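Local coordinates for SusD superfamily protein (Parabacteroides distasonis, PDB 3OTN) that probably binds nutrients, most likely carbohydrates, at the outer membrane as a member of the SusD family, at residues A[121-126]-A[191-196]; A[126-131]-A[355-360]; A[174-179]-A[183-188]. One frame throughout, in Å; residues are numbered along the deposited sequence.

Interaction 1: A[121-126]-A[191-196]. With EDO (1,2-ethanediol), chain R.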
loop_
_atom_site.group_PDB
_atom_site.type_symbol
_atom_site.label_atom_id
_atom_site.label_comp_id
_atom_site.label_asym_id
_atom_site.label_seq_id
_atom_site.Cartn_x
_atom_site.Cartn_y
_atom_site.Cartn_z
HETATM N N MSE A 121 -4.352 -1.365 14.534
HETATM C CA MSE A 121 -3.420 -2.269 13.874
HETATM C C MSE A 121 -4.078 -3.593 13.478
HETATM O O MSE A 121 -3.773 -4.164 12.424
HETATM C CB MSE A 121 -2.179 -2.548 14.759
HETATM C CG MSE A 121 -0.900 -2.652 13.949
HETATM SE SE MSE A 121 -0.331 -0.985 13.215
HETATM C CE MSE A 121 0.325 -0.325 14.892
ATOM N N ARG A 122 -4.935 -4.098 14.355
ATOM C CA ARG A 122 -5.617 -5.333 14.093
ATOM C C ARG A 122 -6.496 -5.155 12.862
ATOM O O ARG A 122 -6.502 -6.004 11.982
ATOM C CB ARG A 122 -6.410 -5.792 15.321
ATOM C CG ARG A 122 -7.140 -7.073 15.036
ATOM C CD ARG A 122 -7.660 -7.735 16.246
ATOM N NE ARG A 122 -8.736 -6.998 16.874
ATOM C CZ ARG A 122 -9.241 -7.299 18.059
ATOM N NH1 ARG A 122 -8.780 -8.345 18.753
ATOM N NH2 ARG A 122 -10.212 -6.542 18.563
ATOM N N ALA A 123 -7.242 -4.050 12.811
ATOM C CA ALA A 123 -8.038 -3.710 11.657
ATOM C C ALA A 123 -7.196 -3.630 10.393
ATOM O O ALA A 123 -7.638 -4.093 9.346
ATOM C CB ALA A 123 -8.821 -2.396 11.862
ATOM N N LEU A 124 -6.018 -3.026 10.492
ATOM C CA LEU A 124 -5.106 -2.862 9.365
ATOM C C LEU A 124 -4.638 -4.220 8.797
ATOM O O LEU A 124 -4.722 -4.471 7.582
ATOM C CB LEU A 124 -3.898 -1.983 9.762
ATOM C CG LEU A 124 -2.863 -1.640 8.658
ATOM C CD1 LEU A 124 -3.483 -0.775 7.563
ATOM C CD2 LEU A 124 -1.604 -1.046 9.234
ATOM N N TYR A 125 -4.187 -5.102 9.683
ATOM C CA TYR A 125 -3.696 -6.421 9.260
ATOM C C TYR A 125 -4.819 -7.206 8.559
ATOM O O TYR A 125 -4.587 -7.794 7.493
ATOM C CB TYR A 125 -3.173 -7.233 10.440
ATOM C CG TYR A 125 -1.867 -6.703 11.029
ATOM C CD1 TYR A 125 -0.747 -6.494 10.220
ATOM C CD2 TYR A 125 -1.729 -6.502 12.375
ATOM C CE1 TYR A 125 0.434 -6.047 10.740
ATOM C CE2 TYR A 125 -0.542 -6.038 12.912
ATOM C CZ TYR A 125 0.529 -5.805 12.085
ATOM O OH TYR A 125 1.709 -5.361 12.609
ATOM N N TYR A 126 -6.017 -7.195 9.154
ATOM C CA TYR A 126 -7.157 -7.895 8.599
ATOM C C TYR A 126 -7.628 -7.303 7.277
ATOM O O TYR A 126 -8.026 -8.045 6.388
ATOM C CB TYR A 126 -8.336 -7.949 9.580
ATOM C CG TYR A 126 -8.290 -9.154 10.470
ATOM C CD1 TYR A 126 -8.462 -10.446 9.938
ATOM C CD2 TYR A 126 -8.071 -9.025 11.827
ATOM C CE1 TYR A 126 -8.434 -11.563 10.762
ATOM C CE2 TYR A 126 -8.055 -10.124 12.665
ATOM C CZ TYR A 126 -8.198 -11.397 12.140
ATOM O OH TYR A 126 -8.142 -12.490 12.993
ATOM N N LYS A 191 -8.735 7.526 10.575
ATOM C CA LYS A 191 -9.724 8.063 9.614
ATOM C C LYS A 191 -9.369 7.691 8.185
ATOM O O LYS A 191 -10.255 7.392 7.416
ATOM C CB LYS A 191 -9.880 9.595 9.676
ATOM C CG LYS A 191 -10.215 10.183 10.997
ATOM C CD LYS A 191 -11.540 9.809 11.482
ATOM C CE LYS A 191 -11.925 10.644 12.764
ATOM N NZ LYS A 191 -13.318 10.324 13.049
ATOM N N ALA A 192 -8.082 7.689 7.841
ATOM C CA ALA A 192 -7.634 7.294 6.484
ATOM C C ALA A 192 -7.955 5.822 6.209
ATOM O O ALA A 192 -8.487 5.474 5.153
ATOM C CB ALA A 192 -6.137 7.562 6.307
ATOM N N LEU A 193 -7.638 4.956 7.165
ATOM C CA LEU A 193 -7.939 3.551 7.040
ATOM C C LEU A 193 -9.428 3.298 6.981
ATOM O O LEU A 193 -9.877 2.528 6.126
ATOM C CB LEU A 193 -7.343 2.735 8.189
ATOM C CG LEU A 193 -7.607 1.220 8.149
ATOM C CD1 LEU A 193 -7.219 0.611 6.781
ATOM C CD2 LEU A 193 -6.871 0.538 9.297
ATOM N N LEU A 194 -10.192 3.940 7.875
ATOM C CA LEU A 194 -11.636 3.726 7.918
ATOM C C LEU A 194 -12.308 4.291 6.642
ATOM O O LEU A 194 -13.256 3.686 6.127
ATOM C CB LEU A 194 -12.264 4.258 9.217
ATOM C CG LEU A 194 -13.759 4.004 9.437
ATOM C CD1 LEU A 194 -14.131 2.538 9.229
ATOM C CD2 LEU A 194 -14.199 4.469 10.824
ATOM N N ALA A 195 -11.789 5.390 6.085
ATOM C CA ALA A 195 -12.276 5.853 4.771
ATOM C C ALA A 195 -12.124 4.747 3.696
ATOM O O ALA A 195 -13.031 4.462 2.921
ATOM C CB ALA A 195 -11.552 7.135 4.326
ATOM N N ASP A 196 -10.967 4.131 3.691
ATOM C CA ASP A 196 -10.619 3.118 2.724
ATOM C C ASP A 196 -11.468 1.847 2.956
ATOM O O ASP A 196 -11.959 1.222 1.982
ATOM C CB ASP A 196 -9.115 2.831 2.837
ATOM C CG ASP A 196 -8.523 2.141 1.609
ATOM O OD1 ASP A 196 -9.249 1.818 0.657
ATOM O OD2 ASP A 196 -7.296 1.880 1.626
HETATM C C1 EDO R . -8.260 -9.626 22.547
HETATM O O1 EDO R . -7.954 -10.697 23.429
HETATM C C2 EDO R . -9.768 -9.427 22.497
HETATM O O2 EDO R . -10.151 -8.881 21.230
#

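Interaction 2: A[126-131]-A[355-360]. With EDO (1,2-ethanediol), chain S.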
loop_
_atom_site.group_PDB
_atom_site.type_symbol
_atom_site.label_atom_id
_atom_site.label_comp_id
_atom_site.label_asym_id
_atom_site.label_seq_id
_atom_site.Cartn_x
_atom_site.Cartn_y
_atom_site.Cartn_z
ATOM N N TYR A 126 -6.017 -7.195 9.154
ATOM C CA TYR A 126 -7.157 -7.895 8.599
ATOM C C TYR A 126 -7.628 -7.303 7.277
ATOM O O TYR A 126 -8.026 -8.045 6.388
ATOM C CB TYR A 126 -8.336 -7.949 9.580
ATOM C CG TYR A 126 -8.290 -9.154 10.470
ATOM C CD1 TYR A 126 -8.462 -10.446 9.938
ATOM C CD2 TYR A 126 -8.071 -9.025 11.827
ATOM C CE1 TYR A 126 -8.434 -11.563 10.762
ATOM C CE2 TYR A 126 -8.055 -10.124 12.665
ATOM C CZ TYR A 126 -8.198 -11.397 12.140
ATOM O OH TYR A 126 -8.142 -12.490 12.993
ATOM N N PHE A 127 -7.560 -5.980 7.142
ATOM C CA PHE A 127 -7.959 -5.318 5.894
ATOM C C PHE A 127 -7.049 -5.730 4.753
ATOM O O PHE A 127 -7.533 -5.896 3.646
ATOM C CB PHE A 127 -7.975 -3.782 6.093
ATOM C CG PHE A 127 -8.542 -2.998 4.943
ATOM C CD1 PHE A 127 -9.754 -3.341 4.361
ATOM C CD2 PHE A 127 -7.899 -1.857 4.501
ATOM C CE1 PHE A 127 -10.289 -2.562 3.329
ATOM C CE2 PHE A 127 -8.422 -1.065 3.487
ATOM C CZ PHE A 127 -9.604 -1.431 2.880
ATOM N N TYR A 128 -5.741 -5.890 5.003
ATOM C CA TYR A 128 -4.840 -6.424 3.971
ATOM C C TYR A 128 -5.195 -7.899 3.688
ATOM O O TYR A 128 -5.403 -8.275 2.532
ATOM C CB TYR A 128 -3.367 -6.281 4.338
ATOM C CG TYR A 128 -2.848 -4.926 4.026
ATOM C CD1 TYR A 128 -3.194 -3.827 4.820
ATOM C CD2 TYR A 128 -2.111 -4.693 2.862
ATOM C CE1 TYR A 128 -2.742 -2.529 4.501
ATOM C CE2 TYR A 128 -1.651 -3.424 2.548
ATOM C CZ TYR A 128 -1.957 -2.347 3.355
ATOM O OH TYR A 128 -1.473 -1.103 3.022
ATOM N N LEU A 129 -5.341 -8.700 4.749
ATOM C CA LEU A 129 -5.691 -10.120 4.574
ATOM C C LEU A 129 -6.956 -10.354 3.741
ATOM O O LEU A 129 -6.953 -11.180 2.788
ATOM C CB LEU A 129 -5.822 -10.830 5.909
ATOM C CG LEU A 129 -4.535 -11.129 6.647
ATOM C CD1 LEU A 129 -4.953 -11.604 8.059
ATOM C CD2 LEU A 129 -3.734 -12.231 5.925
ATOM N N VAL A 130 -8.025 -9.635 4.040
ATOM C CA VAL A 130 -9.292 -9.883 3.325
ATOM C C VAL A 130 -9.229 -9.450 1.879
ATOM O O VAL A 130 -9.840 -10.101 1.029
ATOM C CB VAL A 130 -10.589 -9.267 4.005
ATOM C CG1 VAL A 130 -10.882 -9.945 5.357
ATOM C CG2 VAL A 130 -10.494 -7.760 4.134
ATOM N N ARG A 131 -8.492 -8.377 1.585
ATOM C CA ARG A 131 -8.368 -7.875 0.200
ATOM C C ARG A 131 -7.510 -8.780 -0.681
ATOM O O ARG A 131 -7.814 -8.945 -1.851
ATOM C CB ARG A 131 -7.808 -6.455 0.183
ATOM C CG ARG A 131 -8.849 -5.426 0.647
ATOM C CD ARG A 131 -8.343 -4.018 0.533
ATOM N NE ARG A 131 -7.217 -3.786 1.426
ATOM C CZ ARG A 131 -6.458 -2.702 1.400
ATOM N NH1 ARG A 131 -6.698 -1.720 0.532
ATOM N NH2 ARG A 131 -5.458 -2.601 2.263
ATOM N N TRP A 355 8.414 4.031 3.820
ATOM C CA TRP A 355 7.441 3.555 2.809
ATOM C C TRP A 355 6.015 3.866 3.285
ATOM O O TRP A 355 5.613 3.446 4.366
ATOM C CB TRP A 355 7.614 2.072 2.556
ATOM C CG TRP A 355 6.606 1.420 1.656
ATOM C CD1 TRP A 355 5.509 0.687 2.048
ATOM C CD2 TRP A 355 6.565 1.453 0.223
ATOM N NE1 TRP A 355 4.831 0.239 0.956
ATOM C CE2 TRP A 355 5.450 0.687 -0.177
ATOM C CE3 TRP A 355 7.392 2.008 -0.760
ATOM C CZ2 TRP A 355 5.120 0.487 -1.510
ATOM C CZ3 TRP A 355 7.073 1.799 -2.100
ATOM C CH2 TRP A 355 5.939 1.045 -2.453
ATOM N N SER A 356 5.257 4.598 2.482
ATOM C CA SER A 356 3.898 4.971 2.871
ATOM C C SER A 356 2.870 3.852 2.891
ATOM O O SER A 356 2.846 3.011 2.003
ATOM C CB SER A 356 3.384 6.063 1.958
ATOM O OG SER A 356 4.112 7.209 2.208
ATOM N N VAL A 357 2.034 3.852 3.924
ATOM C CA VAL A 357 0.789 3.079 3.944
ATOM C C VAL A 357 -0.384 4.017 3.573
ATOM O O VAL A 357 -1.207 3.665 2.733
ATOM C CB VAL A 357 0.562 2.404 5.334
ATOM C CG1 VAL A 357 -0.803 1.738 5.418
ATOM C CG2 VAL A 357 1.670 1.408 5.612
ATOM N N TYR A 358 -0.468 5.183 4.209
ATOM C CA TYR A 358 -1.423 6.249 3.792
ATOM C C TYR A 358 -0.725 7.590 3.732
ATOM O O TYR A 358 -0.007 7.956 4.664
ATOM C CB TYR A 358 -2.646 6.371 4.728
ATOM C CG TYR A 358 -3.604 5.236 4.539
ATOM C CD1 TYR A 358 -4.375 5.152 3.399
ATOM C CD2 TYR A 358 -3.697 4.212 5.469
ATOM C CE1 TYR A 358 -5.216 4.073 3.175
ATOM C CE2 TYR A 358 -4.535 3.133 5.255
ATOM C CZ TYR A 358 -5.295 3.084 4.107
ATOM O OH TYR A 358 -6.097 2.027 3.870
ATOM N N ARG A 359 -0.959 8.327 2.657
ATOM C CA ARG A 359 -0.550 9.717 2.540
ATOM C C ARG A 359 -1.748 10.568 2.104
ATOM O O ARG A 359 -2.751 10.065 1.649
ATOM C CB ARG A 359 0.643 9.881 1.604
ATOM C CG ARG A 359 0.397 9.609 0.118
ATOM C CD ARG A 359 1.693 9.807 -0.596
ATOM N NE ARG A 359 1.686 9.538 -2.048
ATOM C CZ ARG A 359 1.717 10.459 -3.014
ATOM N NH1 ARG A 359 1.686 11.760 -2.726
ATOM N NH2 ARG A 359 1.820 10.079 -4.304
ATOM N N TYR A 360 -1.650 11.860 2.320
ATOM C CA TYR A 360 -2.770 12.778 2.098
ATOM C C TYR A 360 -3.322 12.776 0.688
ATOM O O TYR A 360 -4.555 12.868 0.508
ATOM C CB TYR A 360 -2.319 14.180 2.486
ATOM C CG TYR A 360 -3.379 15.235 2.657
ATOM C CD1 TYR A 360 -4.506 15.005 3.422
ATOM C CD2 TYR A 360 -3.171 16.509 2.160
ATOM C CE1 TYR A 360 -5.422 16.008 3.636
ATOM C CE2 TYR A 360 -4.078 17.518 2.368
ATOM C CZ TYR A 360 -5.193 17.265 3.105
ATOM O OH TYR A 360 -6.094 18.256 3.296
HETATM C C1 EDO S . -8.328 20.647 0.088
HETATM O O1 EDO S . -8.875 21.458 -0.958
HETATM C C2 EDO S . -6.891 20.274 -0.250
HETATM O O2 EDO S . -6.135 20.154 0.962
HETATM O O HOH W 1 -4.387 -0.104 3.275
#

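Interaction 3: A[174-179]-A[183-188]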
loop_
_atom_site.group_PDB
_atom_site.type_symbol
_atom_site.label_atom_id
_atom_site.label_comp_id
_atom_site.label_asym_id
_atom_site.label_seq_id
_atom_site.Cartn_x
_atom_site.Cartn_y
_atom_site.Cartn_z
ATOM N N SER A 174 -11.683 7.362 20.695
ATOM C CA SER A 174 -10.655 7.256 21.731
ATOM C C SER A 174 -9.954 8.583 21.960
ATOM O O SER A 174 -10.221 9.580 21.284
ATOM C CB SER A 174 -9.630 6.212 21.295
ATOM O OG SER A 174 -8.689 6.774 20.392
ATOM N N ASP A 175 -9.009 8.565 22.887
ATOM C CA ASP A 175 -8.142 9.708 23.177
ATOM C C ASP A 175 -6.888 9.896 22.266
ATOM O O ASP A 175 -6.029 10.705 22.600
ATOM C CB ASP A 175 -7.739 9.624 24.663
ATOM C CG ASP A 175 -8.934 9.835 25.605
ATOM O OD1 ASP A 175 -9.962 10.416 25.153
ATOM O OD2 ASP A 175 -8.840 9.429 26.788
ATOM N N LEU A 176 -6.815 9.235 21.104
ATOM C CA LEU A 176 -5.650 9.352 20.210
ATOM C C LEU A 176 -5.426 10.739 19.654
ATOM O O LEU A 176 -6.380 11.360 19.191
ATOM C CB LEU A 176 -5.801 8.443 18.962
ATOM C CG LEU A 176 -5.378 7.003 18.907
ATOM C CD1 LEU A 176 -5.740 6.459 17.480
ATOM C CD2 LEU A 176 -3.890 6.899 19.198
ATOM N N ALA A 177 -4.160 11.181 19.599
ATOM C CA ALA A 177 -3.812 12.462 18.978
ATOM C C ALA A 177 -4.209 12.440 17.515
ATOM O O ALA A 177 -4.154 11.368 16.902
ATOM C CB ALA A 177 -2.293 12.714 19.086
ATOM N N PHE A 178 -4.577 13.587 16.922
ATOM C CA PHE A 178 -4.991 13.564 15.508
ATOM C C PHE A 178 -3.852 13.274 14.541
ATOM O O PHE A 178 -4.052 12.595 13.536
ATOM C CB PHE A 178 -5.768 14.821 15.051
ATOM C CG PHE A 178 -6.649 14.561 13.830
ATOM C CD1 PHE A 178 -6.114 14.583 12.535
ATOM C CD2 PHE A 178 -8.008 14.232 13.991
ATOM C CE1 PHE A 178 -6.913 14.308 11.424
ATOM C CE2 PHE A 178 -8.810 13.948 12.885
ATOM C CZ PHE A 178 -8.254 13.983 11.603
ATOM N N SER A 179 -2.662 13.805 14.825
ATOM C CA SER A 179 -1.502 13.581 13.987
ATOM C C SER A 179 -0.309 13.216 14.858
ATOM O O SER A 179 -0.321 13.462 16.064
ATOM C CB SER A 179 -1.198 14.812 13.147
ATOM O OG SER A 179 -0.857 15.919 13.965
ATOM N N GLY A 183 5.838 8.556 13.790
ATOM C CA GLY A 183 5.536 7.254 13.235
ATOM C C GLY A 183 4.420 6.522 13.979
ATOM O O GLY A 183 3.992 5.481 13.515
ATOM N N ARG A 184 3.906 7.070 15.081
ATOM C CA ARG A 184 2.853 6.341 15.856
ATOM C C ARG A 184 1.498 6.486 15.153
ATOM O O ARG A 184 1.314 7.395 14.339
ATOM C CB ARG A 184 2.784 6.864 17.279
ATOM C CG ARG A 184 4.142 6.709 17.987
ATOM C CD ARG A 184 4.008 6.703 19.445
ATOM N NE ARG A 184 3.339 5.494 19.938
ATOM C CZ ARG A 184 3.920 4.321 20.200
ATOM N NH1 ARG A 184 5.226 4.094 20.001
ATOM N NH2 ARG A 184 3.177 3.344 20.705
ATOM N N VAL A 185 0.609 5.534 15.410
ATOM C CA VAL A 185 -0.776 5.625 14.967
ATOM C C VAL A 185 -1.412 6.932 15.525
ATOM O O VAL A 185 -1.118 7.341 16.643
ATOM C CB VAL A 185 -1.568 4.375 15.447
ATOM C CG1 VAL A 185 -3.048 4.520 15.162
ATOM C CG2 VAL A 185 -0.964 3.116 14.779
ATOM N N SER A 186 -2.226 7.601 14.721
ATOM C CA SER A 186 -2.891 8.853 15.089
ATOM C C SER A 186 -4.335 8.748 14.629
ATOM O O SER A 186 -4.674 7.840 13.884
ATOM C CB SER A 186 -2.245 10.019 14.333
ATOM O OG SER A 186 -2.363 9.844 12.916
HETATM N N MSE A 187 -5.171 9.700 15.021
HETATM C CA MSE A 187 -6.554 9.689 14.539
HETATM C C MSE A 187 -6.595 9.882 13.032
HETATM O O MSE A 187 -7.470 9.332 12.359
HETATM C CB MSE A 187 -7.394 10.755 15.232
HETATM C CG MSE A 187 -8.861 10.557 15.004
HETATM SE SE MSE A 187 -9.372 9.008 16.045
HETATM C CE MSE A 187 -9.334 9.816 17.803
ATOM N N GLY A 188 -5.648 10.630 12.474
ATOM C CA GLY A 188 -5.586 10.752 11.012
ATOM C C GLY A 188 -5.403 9.399 10.310
ATOM O O GLY A 188 -6.014 9.148 9.281
#

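Interaction 1: A[121-126]-A[191-196]
L193 reaches from helix 187-202 onto the flank of helix 108-133 around A123 and L124. Its CB points toward that helix, and with CG anti to the backbone N (chi1 -180°) the branched end is carried onto the facing residues. CD2 of L193 rests on the backbone of the other helix, 3.8 Å from L124 CA, and also lies 3.9 Å from L124 CB; A123 borders it more loosely, the A123 CB to L193 CD2 distance being 4.4 Å. Both methyls meet L124 CD1, L193 CD2 at 4.0 Å and L193 CD1 at 4.1 Å, and CD1 of L193 extends on towards F127 and Y358. The two leucine side chains pass at a slant, and the contact is wholly apolar and buried. L124 also touches F33, while A123 touches L168 of helix 156-172. Away from the leucines, R122 NH1 donates a nearly straight hydrogen bond (171°) to O2 of a 1,2-ethanediol, 2.9 Å away in the guanidinium plane; the diol probably comes from the crystallisation liquor. D167 makes a salt bridge with R122 NE, and N94 accepts a hydrogen bond from NH1. One leucine laid against a neighbouring helix in this way is helix-helix packing within the helical, TPR-like core of the SusD fold.

Interaction 2: A[126-131]-A[355-360]
Y128 and V357 mark the nearest backbone approach, with CA atoms 11.0 Å apart, and the chain turns a corner at V357, where V357 and Y358 both face Y251 in a classic beta bulge. The aromatic side chains span most of the gap. Y128 OH touches V357 CG1 at 3.8 Å. F127, its CG anti to the backbone N (chi1 -172°), presents its ring edge to Y358, which crosses it at about a right angle and brings its OH 3.9 Å from CE2 of F127. R131 packs on two rings: its guanidinium lies nearly parallel to the F127 ring, with CE2 facing its centre, and NH2 sits over the centre of the Y128 ring, while R131 NE donates to F127 O (3.1 Å) from above the carbonyl plane. A water accepts from R131 NH2 (2.9 Å) and donates to Y358 OH (2.8 Å), a hydroxyl also hydrogen-bonded to D196. At the far end Y360 OH meets O2 of a 1,2-ethanediol at 3.0 Å; a phenylalanine here would probably cost the diol this hydrogen bond, leaving it those from Q381 and Q388. Helix 108-133 thus faces the two short strands paired with strand 249-253, with helix 187-202 touching both F127 and Y358.

Interaction 3: A[174-179]-A[183-188]
The F178 ring has the backbone N of G188 over one face, 3.9 Å above the plane and offset toward the rim, while CB of M187 (selenomethionine) approaches obliquely, 3.7 Å from F178 CD2. The M187 side chain crosses that of F178 at about a right angle, its CG following the same flank of the ring. Backbone bonds fix this placement: M187 N donates to A177 O (2.7 Å, 167°) and G188 N to F178 O (2.7 Å, 152°). F178 O is crowded, with CB of S186 only 3.2 Å away, and a beta carbon at position 188 would fit tightly against it, so glycine suits the site. These bonds tie the loop after helix 156-172 to the first turn of helix 187-202, whose N-cap is S186; OG of that serine accepts from A189 N and makes at most a weak, unsettled bond to F178 O. Beyond the backbone, M187 bends at chi2 (72°) and chi3, which brings its CE methyl back against the loop's backbone, where it lies 3.6 Å from L176 O and equally close to S174 O. L176 packs beside it, its CD1 4.0 Å from CG1 of V185. An ST turn shapes the start of the loop: S174 OG accepts from L176 N and is itself hydrogen-bonded to A171 O of the preceding helix.

Overall arrangement
From the N terminus, helix 108-133 comes first and supplies 121-126 to interaction 1 and 126-131 to interaction 2, with Y126 in both. The chain then runs through helix 156-172 into interaction 3, which closes a short loop between 174-179 and 183-188 at the start of helix 187-202. That same helix soon provides 191-196, closing interaction 1, so interaction 3 is nested inside its loop. Much later 355-360 closes interaction 2, whose loop also encloses interaction 3 but crosses interaction 1. Interactions 1 and 2 touch where L193 lies against F127; M121 against V185 joins 1 to 3. Together they connect N-terminal helices with strands of the RagB/SusD region.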